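Local coordinates for alginate biosynthesis protein AlgX (Pseudomonas aeruginosa, PDB 4KNC), which takes part in the O-acetylation of the exopolysaccharide alginate and protects the polymer from degradation as it crosses the periplasm, at residues 46-51 and 193-198; 37-42 and 99-104; 143-146 and 151-154; 84-89 and 242-247. One frame throughout, in Å; residues are numbered along the deposited sequence.

Contact 1: residues 46-51 and 193-198; sequences LFRTTY and GTFHKA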
loop_
_atom_site.group_PDB
_atom_site.type_symbol
_atom_site.label_atom_id
_atom_site.label_comp_id
_atom_site.label_asym_id
_atom_site.label_seq_id
_atom_site.Cartn_x
_atom_site.Cartn_y
_atom_site.Cartn_z
ATOM N N LEU A 46 4.929 -19.986 14.824
ATOM C CA LEU A 46 6.188 -19.795 14.125
ATOM C C LEU A 46 6.448 -18.288 14.011
ATOM O O LEU A 46 5.506 -17.498 13.911
ATOM C CB LEU A 46 6.133 -20.406 12.717
ATOM C CG LEU A 46 5.880 -21.905 12.527
ATOM C CD1 LEU A 46 6.054 -22.278 11.042
ATOM C CD2 LEU A 46 6.798 -22.762 13.407
ATOM N N PHE A 47 7.715 -17.886 14.033
ATOM C CA PHE A 47 8.048 -16.494 13.762
ATOM C C PHE A 47 9.124 -16.440 12.692
ATOM O O PHE A 47 9.935 -17.351 12.585
ATOM C CB PHE A 47 8.570 -15.807 15.019
ATOM C CG PHE A 47 7.514 -15.539 16.055
ATOM C CD1 PHE A 47 7.019 -16.569 16.844
ATOM C CD2 PHE A 47 7.019 -14.245 16.249
ATOM C CE1 PHE A 47 6.050 -16.312 17.816
ATOM C CE2 PHE A 47 6.056 -13.986 17.213
ATOM C CZ PHE A 47 5.568 -15.026 17.995
ATOM N N ARG A 48 9.124 -15.370 11.905
ATOM C CA ARG A 48 10.209 -15.089 10.975
ATOM C C ARG A 48 11.187 -14.141 11.647
ATOM O O ARG A 48 10.781 -13.123 12.167
ATOM C CB ARG A 48 9.656 -14.431 9.715
ATOM C CG ARG A 48 8.516 -15.217 9.075
ATOM C CD ARG A 48 7.853 -14.368 8.022
ATOM N NE ARG A 48 7.083 -13.283 8.625
ATOM C CZ ARG A 48 6.416 -12.366 7.930
ATOM N NH1 ARG A 48 6.445 -12.386 6.609
ATOM N NH2 ARG A 48 5.722 -11.422 8.559
ATOM N N THR A 49 12.476 -14.462 11.621
ATOM C CA THR A 49 13.463 -13.656 12.328
ATOM C C THR A 49 13.609 -12.255 11.724
ATOM O O THR A 49 13.681 -11.264 12.453
ATOM C CB THR A 49 14.832 -14.354 12.322
ATOM O OG1 THR A 49 15.166 -14.713 10.978
ATOM C CG2 THR A 49 14.796 -15.628 13.169
ATOM N N THR A 50 13.639 -12.167 10.397
ATOM C CA THR A 50 13.928 -10.893 9.741
ATOM C C THR A 50 12.681 -10.020 9.610
ATOM O O THR A 50 12.779 -8.808 9.563
ATOM C CB THR A 50 14.570 -11.072 8.345
ATOM O OG1 THR A 50 13.597 -11.571 7.423
ATOM C CG2 THR A 50 15.756 -12.047 8.402
ATOM N N TYR A 51 11.507 -10.635 9.541
ATOM C CA TYR A 51 10.281 -9.861 9.416
ATOM C C TYR A 51 9.656 -9.581 10.772
ATOM O O TYR A 51 9.214 -8.469 11.025
ATOM C CB TYR A 51 9.256 -10.591 8.547
ATOM C CG TYR A 51 9.613 -10.663 7.087
ATOM C CD1 TYR A 51 10.538 -11.599 6.615
ATOM C CD2 TYR A 51 9.033 -9.790 6.173
ATOM C CE1 TYR A 51 10.858 -11.665 5.267
ATOM C CE2 TYR A 51 9.351 -9.837 4.832
ATOM C CZ TYR A 51 10.259 -10.779 4.376
ATOM O OH TYR A 51 10.562 -10.826 3.031
ATOM N N GLY A 193 -1.903 -21.245 7.780
ATOM C CA GLY A 193 -1.004 -20.116 7.615
ATOM C C GLY A 193 0.099 -20.310 6.598
ATOM O O GLY A 193 0.584 -21.429 6.411
ATOM N N THR A 194 0.517 -19.218 5.956
ATOM C CA THR A 194 1.631 -19.269 5.006
ATOM C C THR A 194 2.956 -19.731 5.622
ATOM O O THR A 194 3.783 -20.342 4.944
ATOM C CB THR A 194 1.865 -17.907 4.316
ATOM O OG1 THR A 194 2.178 -16.916 5.305
ATOM C CG2 THR A 194 0.633 -17.480 3.528
ATOM N N PHE A 195 3.176 -19.446 6.902
ATOM C CA PHE A 195 4.449 -19.845 7.510
ATOM C C PHE A 195 4.415 -21.360 7.675
ATOM O O PHE A 195 5.431 -22.029 7.507
ATOM C CB PHE A 195 4.700 -19.216 8.900
ATOM C CG PHE A 195 4.664 -17.694 8.939
ATOM C CD1 PHE A 195 4.437 -16.939 7.801
ATOM C CD2 PHE A 195 4.848 -17.032 10.144
ATOM C CE1 PHE A 195 4.398 -15.541 7.860
ATOM C CE2 PHE A 195 4.808 -15.630 10.217
ATOM C CZ PHE A 195 4.585 -14.890 9.069
ATOM N N HIS A 196 3.240 -21.881 8.036
ATOM C CA HIS A 196 3.050 -23.318 8.244
ATOM C C HIS A 196 3.240 -24.067 6.921
ATOM O O HIS A 196 3.869 -25.121 6.893
ATOM C CB HIS A 196 1.666 -23.611 8.822
ATOM C CG HIS A 196 1.513 -23.265 10.271
ATOM N ND1 HIS A 196 0.294 -22.954 10.834
ATOM C CD2 HIS A 196 2.416 -23.229 11.282
ATOM C CE1 HIS A 196 0.452 -22.735 12.130
ATOM N NE2 HIS A 196 1.728 -22.901 12.428
ATOM N N LYS A 197 2.716 -23.503 5.833
ATOM C CA LYS A 197 2.892 -24.084 4.509
ATOM C C LYS A 197 4.349 -24.062 4.074
ATOM O O LYS A 197 4.840 -25.027 3.455
ATOM C CB LYS A 197 2.042 -23.364 3.466
ATOM C CG LYS A 197 0.545 -23.571 3.633
ATOM C CD LYS A 197 -0.212 -22.916 2.496
ATOM C CE LYS A 197 -1.688 -22.783 2.825
ATOM N NZ LYS A 197 -2.384 -21.945 1.806
ATOM N N ALA A 198 5.039 -22.971 4.395
ATOM C CA ALA A 198 6.459 -22.864 4.051
ATOM C C ALA A 198 7.262 -23.917 4.818
ATOM O O ALA A 198 8.131 -24.600 4.264
ATOM C CB ALA A 198 6.993 -21.432 4.354
#

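Contact 2: residues 37-42 and 99-104; sequences HLVQAQ and PAEKAG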
loop_
_atom_site.group_PDB
_atom_site.type_symbol
_atom_site.label_atom_id
_atom_site.label_comp_id
_atom_site.label_asym_id
_atom_site.label_seq_id
_atom_site.Cartn_x
_atom_site.Cartn_y
_atom_site.Cartn_z
ATOM N N HIS A 37 14.153 -16.133 8.714
ATOM C CA HIS A 37 14.056 -17.582 8.620
ATOM C C HIS A 37 13.080 -18.005 9.739
ATOM O O HIS A 37 12.843 -17.237 10.683
ATOM C CB HIS A 37 15.431 -18.268 8.744
ATOM C CG HIS A 37 16.014 -18.258 10.128
ATOM N ND1 HIS A 37 17.061 -17.434 10.489
ATOM C CD2 HIS A 37 15.717 -18.991 11.230
ATOM C CE1 HIS A 37 17.368 -17.644 11.756
ATOM N NE2 HIS A 37 16.567 -18.583 12.230
ATOM N N LEU A 38 12.503 -19.200 9.637
ATOM C CA LEU A 38 11.430 -19.597 10.555
ATOM C C LEU A 38 11.961 -20.199 11.840
ATOM O O LEU A 38 12.889 -20.993 11.807
ATOM C CB LEU A 38 10.486 -20.595 9.887
ATOM C CG LEU A 38 9.719 -20.075 8.672
ATOM C CD1 LEU A 38 9.164 -21.262 7.894
ATOM C CD2 LEU A 38 8.585 -19.119 9.104
ATOM N N VAL A 39 11.385 -19.790 12.968
ATOM C CA VAL A 39 11.680 -20.394 14.262
ATOM C C VAL A 39 10.387 -20.861 14.932
ATOM O O VAL A 39 9.330 -20.251 14.772
ATOM C CB VAL A 39 12.475 -19.461 15.206
ATOM C CG1 VAL A 39 13.828 -19.142 14.617
ATOM C CG2 VAL A 39 11.707 -18.185 15.497
ATOM N N GLN A 40 10.496 -21.964 15.663
ATOM C CA GLN A 40 9.365 -22.629 16.295
ATOM C C GLN A 40 9.166 -22.044 17.668
ATOM O O GLN A 40 10.038 -22.149 18.527
ATOM C CB GLN A 40 9.663 -24.133 16.437
ATOM C CG GLN A 40 8.574 -24.943 17.130
ATOM C CD GLN A 40 7.362 -25.202 16.237
ATOM O OE1 GLN A 40 7.420 -25.995 15.284
ATOM N NE2 GLN A 40 6.253 -24.528 16.545
ATOM N N ALA A 41 8.020 -21.417 17.891
ATOM C CA ALA A 41 7.742 -20.856 19.206
ATOM C C ALA A 41 6.804 -21.776 19.982
ATOM O O ALA A 41 6.746 -22.978 19.722
ATOM C CB ALA A 41 7.171 -19.463 19.081
ATOM N N GLN A 42 6.068 -21.226 20.937
ATOM C CA GLN A 42 5.187 -22.058 21.747
ATOM C C GLN A 42 4.030 -22.579 20.904
ATOM O O GLN A 42 3.564 -21.890 19.991
ATOM C CB GLN A 42 4.678 -21.279 22.959
ATOM C CG GLN A 42 5.775 -20.846 23.908
ATOM C CD GLN A 42 5.231 -20.155 25.150
ATOM O OE1 GLN A 42 4.784 -19.010 25.090
ATOM N NE2 GLN A 42 5.258 -20.856 26.280
ATOM N N PRO A 99 11.318 -19.337 25.566
ATOM C CA PRO A 99 12.086 -18.506 26.497
ATOM C C PRO A 99 13.446 -18.123 25.921
ATOM O O PRO A 99 13.893 -16.989 26.094
ATOM C CB PRO A 99 12.223 -19.401 27.733
ATOM C CG PRO A 99 11.031 -20.313 27.661
ATOM C CD PRO A 99 10.873 -20.597 26.188
ATOM N N ALA A 100 14.076 -19.056 25.220
ATOM C CA ALA A 100 15.290 -18.767 24.467
ATOM C C ALA A 100 15.093 -17.621 23.468
ATOM O O ALA A 100 15.836 -16.639 23.484
ATOM C CB ALA A 100 15.784 -20.035 23.748
ATOM N N GLU A 101 14.089 -17.746 22.606
ATOM C CA GLU A 101 13.797 -16.724 21.600
ATOM C C GLU A 101 13.401 -15.383 22.204
ATOM O O GLU A 101 13.820 -14.317 21.728
ATOM C CB GLU A 101 12.691 -17.210 20.672
ATOM C CG GLU A 101 13.095 -18.397 19.861
ATOM C CD GLU A 101 11.913 -19.233 19.447
ATOM O OE1 GLU A 101 12.137 -20.319 18.886
ATOM O OE2 GLU A 101 10.761 -18.815 19.682
ATOM N N LYS A 102 12.582 -15.427 23.246
ATOM C CA LYS A 102 12.233 -14.199 23.941
ATOM C C LYS A 102 13.491 -13.524 24.470
ATOM O O LYS A 102 13.633 -12.296 24.397
ATOM C CB LYS A 102 11.266 -14.462 25.096
ATOM C CG LYS A 102 10.904 -13.171 25.847
ATOM C CD LYS A 102 9.875 -13.400 26.937
ATOM C CE LYS A 102 9.479 -12.070 27.585
ATOM N NZ LYS A 102 8.572 -12.271 28.752
ATOM N N ALA A 103 14.407 -14.326 25.004
ATOM C CA ALA A 103 15.642 -13.768 25.544
ATOM C C ALA A 103 16.479 -13.155 24.427
ATOM O O ALA A 103 17.089 -12.101 24.611
ATOM C CB ALA A 103 16.427 -14.820 26.300
ATOM N N GLY A 104 16.468 -13.801 23.263
ATOM C CA GLY A 104 17.215 -13.337 22.101
ATOM C C GLY A 104 16.637 -12.151 21.336
ATOM O O GLY A 104 17.354 -11.472 20.608
#

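Contact 3: residues 143-146 and 151-154; sequences YYFK and WTPH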
loop_
_atom_site.group_PDB
_atom_site.type_symbol
_atom_site.label_atom_id
_atom_site.label_comp_id
_atom_site.label_asym_id
_atom_site.label_seq_id
_atom_site.Cartn_x
_atom_site.Cartn_y
_atom_site.Cartn_z
ATOM N N TYR A 143 -3.739 -11.517 18.632
ATOM C CA TYR A 143 -3.774 -10.480 17.594
ATOM C C TYR A 143 -3.482 -11.097 16.209
ATOM O O TYR A 143 -4.215 -10.858 15.238
ATOM C CB TYR A 143 -2.754 -9.398 17.951
ATOM C CG TYR A 143 -2.677 -8.173 17.057
ATOM C CD1 TYR A 143 -2.010 -8.219 15.839
ATOM C CD2 TYR A 143 -3.195 -6.942 17.477
ATOM C CE1 TYR A 143 -1.915 -7.099 15.030
ATOM C CE2 TYR A 143 -3.090 -5.814 16.680
ATOM C CZ TYR A 143 -2.452 -5.901 15.447
ATOM O OH TYR A 143 -2.341 -4.791 14.623
ATOM N N TYR A 144 -2.438 -11.923 16.142
ATOM C CA TYR A 144 -2.001 -12.567 14.887
ATOM C C TYR A 144 -2.348 -14.047 14.776
ATOM O O TYR A 144 -2.436 -14.744 15.786
ATOM C CB TYR A 144 -0.486 -12.433 14.730
ATOM C CG TYR A 144 -0.054 -11.132 14.086
ATOM C CD1 TYR A 144 -0.217 -10.935 12.717
ATOM C CD2 TYR A 144 0.517 -10.102 14.842
ATOM C CE1 TYR A 144 0.170 -9.754 12.110
ATOM C CE2 TYR A 144 0.914 -8.906 14.241
ATOM C CZ TYR A 144 0.730 -8.743 12.871
ATOM O OH TYR A 144 1.105 -7.583 12.241
ATOM N N PHE A 145 -2.524 -14.535 13.547
ATOM C CA PHE A 145 -2.576 -15.977 13.326
ATOM C C PHE A 145 -1.249 -16.605 13.769
ATOM O O PHE A 145 -0.192 -15.961 13.704
ATOM C CB PHE A 145 -2.875 -16.327 11.858
ATOM C CG PHE A 145 -4.317 -16.098 11.445
ATOM C CD1 PHE A 145 -5.302 -17.042 11.732
ATOM C CD2 PHE A 145 -4.687 -14.937 10.771
ATOM C CE1 PHE A 145 -6.632 -16.829 11.352
ATOM C CE2 PHE A 145 -6.002 -14.716 10.385
ATOM C CZ PHE A 145 -6.979 -15.671 10.674
ATOM N N LYS A 146 -1.326 -17.858 14.218
ATOM C CA LYS A 146 -0.176 -18.645 14.681
ATOM C C LYS A 146 0.950 -18.778 13.672
ATOM O O LYS A 146 2.124 -18.706 14.034
ATOM C CB LYS A 146 -0.625 -20.062 15.070
ATOM C CG LYS A 146 -1.517 -20.103 16.299
ATOM C CD LYS A 146 -1.957 -21.535 16.611
ATOM C CE LYS A 146 -2.639 -21.619 17.956
ATOM N NZ LYS A 146 -3.005 -23.026 18.260
ATOM N N TRP A 151 -3.220 -10.364 10.560
ATOM C CA TRP A 151 -3.878 -10.314 11.855
ATOM C C TRP A 151 -5.142 -11.165 11.787
ATOM O O TRP A 151 -5.678 -11.398 10.710
ATOM C CB TRP A 151 -4.208 -8.860 12.290
ATOM C CG TRP A 151 -4.820 -7.942 11.242
ATOM C CD1 TRP A 151 -5.554 -8.300 10.134
ATOM C CD2 TRP A 151 -4.742 -6.505 11.219
ATOM N NE1 TRP A 151 -5.935 -7.175 9.431
ATOM C CE2 TRP A 151 -5.445 -6.064 10.077
ATOM C CE3 TRP A 151 -4.132 -5.554 12.048
ATOM C CZ2 TRP A 151 -5.550 -4.710 9.745
ATOM C CZ3 TRP A 151 -4.234 -4.223 11.714
ATOM C CH2 TRP A 151 -4.949 -3.808 10.578
ATOM N N THR A 152 -5.605 -11.648 12.931
ATOM C CA THR A 152 -6.932 -12.243 13.000
ATOM C C THR A 152 -7.942 -11.092 12.983
ATOM O O THR A 152 -7.557 -9.934 13.165
ATOM C CB THR A 152 -7.125 -12.998 14.314
ATOM O OG1 THR A 152 -6.936 -12.092 15.422
ATOM C CG2 THR A 152 -6.136 -14.161 14.412
ATOM N N PRO A 153 -9.233 -11.397 12.760
ATOM C CA PRO A 153 -10.255 -10.359 12.929
ATOM C C PRO A 153 -10.188 -9.647 14.285
ATOM O O PRO A 153 -10.341 -8.438 14.290
ATOM C CB PRO A 153 -11.554 -11.130 12.772
ATOM C CG PRO A 153 -11.185 -12.193 11.764
ATOM C CD PRO A 153 -9.783 -12.600 12.106
ATOM N N HIS A 154 -9.930 -10.355 15.380
ATOM C CA HIS A 154 -9.766 -9.702 16.684
ATOM C C HIS A 154 -8.614 -8.679 16.701
ATOM O O HIS A 154 -8.758 -7.572 17.237
ATOM C CB HIS A 154 -9.609 -10.744 17.797
ATOM C CG HIS A 154 -10.907 -11.358 18.236
ATOM N ND1 HIS A 154 -11.771 -10.730 19.112
ATOM C CD2 HIS A 154 -11.485 -12.545 17.928
ATOM C CE1 HIS A 154 -12.830 -11.495 19.309
ATOM N NE2 HIS A 154 -12.679 -12.603 18.605
#

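Contact 4: residues 84-89 and 242-247; sequences VYQPTR and TSNSGP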
loop_
_atom_site.group_PDB
_atom_site.type_symbol
_atom_site.label_atom_id
_atom_site.label_comp_id
_atom_site.label_asym_id
_atom_site.label_seq_id
_atom_site.Cartn_x
_atom_site.Cartn_y
_atom_site.Cartn_z
ATOM N N VAL A 84 -1.627 3.722 8.714
ATOM C CA VAL A 84 -1.691 2.594 9.621
ATOM C C VAL A 84 -0.452 1.738 9.396
ATOM O O VAL A 84 -0.352 1.013 8.404
ATOM C CB VAL A 84 -2.961 1.787 9.405
ATOM C CG1 VAL A 84 -2.867 0.441 10.147
ATOM C CG2 VAL A 84 -4.181 2.611 9.889
ATOM N N TYR A 85 0.505 1.862 10.306
ATOM C CA TYR A 85 1.794 1.199 10.199
ATOM C C TYR A 85 1.702 -0.078 11.021
ATOM O O TYR A 85 1.958 -0.068 12.228
ATOM C CB TYR A 85 2.864 2.125 10.778
ATOM C CG TYR A 85 4.321 1.821 10.442
ATOM C CD1 TYR A 85 4.745 1.628 9.121
ATOM C CD2 TYR A 85 5.286 1.788 11.448
ATOM C CE1 TYR A 85 6.091 1.394 8.822
ATOM C CE2 TYR A 85 6.631 1.552 11.159
ATOM C CZ TYR A 85 7.021 1.352 9.851
ATOM O OH TYR A 85 8.344 1.119 9.589
ATOM N N GLN A 86 1.295 -1.167 10.374
ATOM C CA GLN A 86 0.977 -2.406 11.093
ATOM C C GLN A 86 2.200 -2.905 11.877
ATOM O O GLN A 86 3.285 -3.058 11.327
ATOM C CB GLN A 86 0.482 -3.482 10.117
ATOM C CG GLN A 86 -0.295 -4.622 10.798
ATOM C CD GLN A 86 -0.549 -5.808 9.859
ATOM O OE1 GLN A 86 0.239 -6.073 8.945
ATOM N NE2 GLN A 86 -1.656 -6.518 10.082
ATOM N N PRO A 87 2.037 -3.116 13.182
ATOM C CA PRO A 87 3.191 -3.516 13.998
ATOM C C PRO A 87 3.595 -4.984 13.785
ATOM O O PRO A 87 2.823 -5.779 13.255
ATOM C CB PRO A 87 2.702 -3.284 15.430
ATOM C CG PRO A 87 1.188 -3.414 15.337
ATOM C CD PRO A 87 0.834 -2.832 13.991
ATOM N N THR A 88 4.800 -5.343 14.197
ATOM C CA THR A 88 5.287 -6.697 13.917
ATOM C C THR A 88 4.645 -7.750 14.818
ATOM O O THR A 88 4.087 -7.443 15.877
ATOM C CB THR A 88 6.825 -6.779 13.976
ATOM O OG1 THR A 88 7.292 -6.303 15.248
ATOM C CG2 THR A 88 7.451 -5.929 12.853
ATOM N N ARG A 89 4.703 -8.995 14.375
ATOM C CA ARG A 89 4.206 -10.109 15.160
ATOM C C ARG A 89 5.048 -10.231 16.418
ATOM O O ARG A 89 4.561 -10.646 17.460
ATOM C CB ARG A 89 4.249 -11.407 14.332
ATOM C CG ARG A 89 3.406 -11.318 13.054
ATOM C CD ARG A 89 3.549 -12.553 12.148
ATOM N NE ARG A 89 2.844 -13.730 12.665
ATOM C CZ ARG A 89 3.429 -14.728 13.326
ATOM N NH1 ARG A 89 4.741 -14.695 13.565
ATOM N NH2 ARG A 89 2.703 -15.763 13.741
ATOM N N THR A 242 -3.603 -3.414 1.980
ATOM C CA THR A 242 -3.173 -4.716 1.495
ATOM C C THR A 242 -4.263 -5.755 1.729
ATOM O O THR A 242 -5.406 -5.405 2.045
ATOM C CB THR A 242 -1.935 -5.163 2.266
ATOM O OG1 THR A 242 -2.297 -5.393 3.637
ATOM C CG2 THR A 242 -0.844 -4.076 2.194
ATOM N N SER A 243 -3.908 -7.035 1.603
ATOM C CA SER A 243 -4.851 -8.099 1.926
ATOM C C SER A 243 -5.345 -7.952 3.374
ATOM O O SER A 243 -6.480 -8.296 3.663
ATOM C CB SER A 243 -4.262 -9.503 1.652
ATOM O OG SER A 243 -3.191 -9.815 2.525
ATOM N N ASN A 244 -4.512 -7.390 4.260
ATOM C CA ASN A 244 -4.929 -7.112 5.655
ATOM C C ASN A 244 -6.198 -6.257 5.822
ATOM O O ASN A 244 -6.928 -6.400 6.824
ATOM C CB ASN A 244 -3.787 -6.478 6.466
ATOM C CG ASN A 244 -2.713 -7.485 6.855
ATOM O OD1 ASN A 244 -2.869 -8.239 7.822
ATOM N ND2 ASN A 244 -1.616 -7.500 6.106
ATOM N N SER A 245 -6.453 -5.364 4.865
ATOM C CA SER A 245 -7.684 -4.565 4.882
ATOM C C SER A 245 -8.793 -5.241 4.078
ATOM O O SER A 245 -9.855 -4.649 3.841
ATOM C CB SER A 245 -7.453 -3.139 4.360
ATOM O OG SER A 245 -6.498 -2.426 5.132
ATOM N N GLY A 246 -8.547 -6.490 3.686
ATOM C CA GLY A 246 -9.523 -7.273 2.946
ATOM C C GLY A 246 -10.730 -7.666 3.783
ATOM O O GLY A 246 -10.683 -7.639 5.003
ATOM N N PRO A 247 -11.821 -8.044 3.114
ATOM C CA PRO A 247 -13.110 -8.370 3.740
ATOM C C PRO A 247 -13.027 -9.444 4.821
ATOM O O PRO A 247 -13.724 -9.342 5.822
ATOM C CB PRO A 247 -13.944 -8.871 2.561
ATOM C CG PRO A 247 -13.348 -8.185 1.370
ATOM C CD PRO A 247 -11.877 -8.134 1.645
#

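Contact 1: residues 46-51 and 193-198
Two torsions bring Phe195 and Arg48 together. Phe195 holds CG anti to its own carbonyl carbon (chi1 -57°), which sends the ring off the first turn of its helix toward the strand, while the Arg48 chain folds at chi3 (-71°) and draws NE and CZ across the far end of that ring. The aliphatic part arrives first: Arg48 CD sits over the ring face, 3.9 Å from the Phe195 centroid, as a CH-pi contact. Beyond it the packing is tight, with Arg48 NE 3.0 Å from Phe195 CZ. The two planes are inclined by 35°, so the guanidinium tilts over the rim and does not stack flat. Its opposite face lies under Tyr51, whose CB is 3.3 Å above the guanidinium plane, and a salt bridge from NH2 to Asp52 and a bond from NH1 to Phe34 O fix its rotation.

Leu46 supplies the second half of the contact. Its CD1 rests 3.6 Å from Phe195 O and 3.8 Å from His196 CD2, and it also meets Phe195 CB at 4.0 Å. His196 NE2 is held by Asp44 O. Leu46 O, meanwhile, lies in the plane of the Phe195 ring at its edge.

Strand 46-48 runs perpendicular to helix 194-198, in a buried part of the SGNH hydrolase-like domain. Gly193 is the N-cap of this helix, and Thr194 N donates to Asp148 OD1; the helix start thus adjoins the inferred catalytic site, with the Phe195 side chain about 6 Å from that of Asp148.

Contact 2: residues 37-42 and 99-104
Val39 is the first residue of the strand to meet Glu101, and the two side chains approach from opposite directions. Val39 CB lies 3.8 Å from Glu101 OE1, and CG2, placed between the backbone N and the carbonyl carbon, comes within 4.0 Å of the same oxygen. The valine thus offers a hydrocarbon flank to one side of the carboxylate.

At Gln40 the backbone does the touching. Gln40 O stands only 2.8 Å from Glu101 OE1, although both are acceptors. Such closeness would be unfavourable for an ionised carboxylate and might be eased by a proton. The Gln40 side chain heads away from the helix and places OE1 against Tyr207 OH.

Strands 38-40 and 46-48 form a two-stranded antiparallel hairpin of the SGNH hydrolase-like domain, and helix 99-104 lies beside the outgoing end of its first strand, away from the inferred active-site residues. Glu101 spans the gap with CG anti to its carbonyl carbon (chi1 -65°) and an extended chain beyond. Its backbone N donates a hydrogen bond to Ser98 OG just ahead of it in the chain.

Ala41 follows, with its CA nearest to that of Glu101, 7.7 Å away. The methyl CB sits 3.7 Å from Glu101 OE2, and Ala41 CA is equally close to that oxygen. Ala41 also packs against Phe47, whose backbone is bonded to that of Val39.

Contact 3: residues 143-146 and 151-154
Tyr143 and Thr152 make the tightest part of this contact. Thr152 N donates to Tyr143 O over 2.8 Å, with a fairly straight N-H...O angle of 158°. The hydroxyl Thr152 OG1 lies 3.0 Å from that same Tyr143 O, but Ala142 O also competes for its proton. Placed between the backbone N and the carbonyl carbon (chi1 59°), OG1 can cap the new helix by accepting from Gly155 N. That rotation leaves Thr152 CG2 to settle over the middle of the Phe145 ring, 3.8 Å from its centroid and 3° from the normal, a CH-pi contact. Phe145 CE2 also closes on Trp151 O at 3.3 Å. On the other flank the Tyr143 hydroxyl, bonded as well to Ser159 OG, meets the indole at its edge, near its plane, with OH 3.2 Å from Trp151 CE3.

Elsewhere the packing is slacker. Side chain to side chain, Tyr144 CE1 stays 4.5 Å from Trp151 CB, although the ring lies closer to the Trp151 backbone N and the two backbones form a single beta bridge, and Phe145 CZ comes no nearer than 4.4 Å to Pro153 CD. Toward the partly exposed margin, the His154 ring leads away to stack on His141.

The two segments therefore pinch off a four-residue loop carrying Asp148 and His150, the inferred active-site pair, and the Phe145 side chain lies about 4 Å from each of theirs. Backbone bonding and aromatic packing at the base of the loop probably fix how these acid and imidazole groups are presented.

Contact 4: residues 84-89 and 242-247
Gln86 and Asn244 join two loops at the C-terminal edge of the parallel sheet in the SGNH hydrolase-like domain: one follows strand 80-85, the other follows strand 237-240 and bears Ser243, the inferred nucleophile. The contact is small and buried, and it is carried by the two amides.

Of the hydrogen bonds, one crosses between the segments. Gln86 NE2 donates to Asn244 OD1 at 3.1 Å, with an N-H...O angle of 153°. The donor stands above the Asn244 carbonyl plane, away from the lone pairs, and the two amide planes are turned about 80° to each other. Gln86 reaches this point with CG anti to the backbone N (chi1 -161°) and an extended chain, and its flank also touches Trp151 and Tyr144.

Within the nucleophile loop, Thr242 OG1 forms an ST turn by accepting from Asn244 N at 3.0 Å. It receives a second, weak bond from Asn244 ND2 at 3.3 Å, so the asparagine is gripped at both backbone and amide. Glu297 bonds Thr242 OG1 too.

Backbone bonds complete the 3-10 segment: Ser245 N meets Thr242 O at 3.0 Å. Asn244 O in turn receives Trp151 NE1. Second-shell bonding of this kind probably holds the loop in shape beside the inferred catalytic residues, where Ser243 OG is hydrogen-bonded to His150 NE2.

How the contacts relate
All four contacts lie in the SGNH hydrolase-like domain. Contacts 1 and 2 share the hairpin of strands 38-40 and 46-48, their centres 12 Å apart, and their segments alternate along the chain. Contact 3 is nested within the loops closed by contacts 1 and 4; contact 4, at the C-terminal ends of strands 80-85 and 237-240, has its centre 10 Å from that of contact 3. Arg89 of contact 4 links the three inner contacts through Leu46 O and Phe145 O, while Tyr144 OH meets Pro87 O. Contact 2 lies farthest out, 23 Å from contact 4 between centres. Contacts 1, 3 and 4 thus lie at or near the inferred Ser243-His150-Asp148 triad, drawing together distant parts of the sequence.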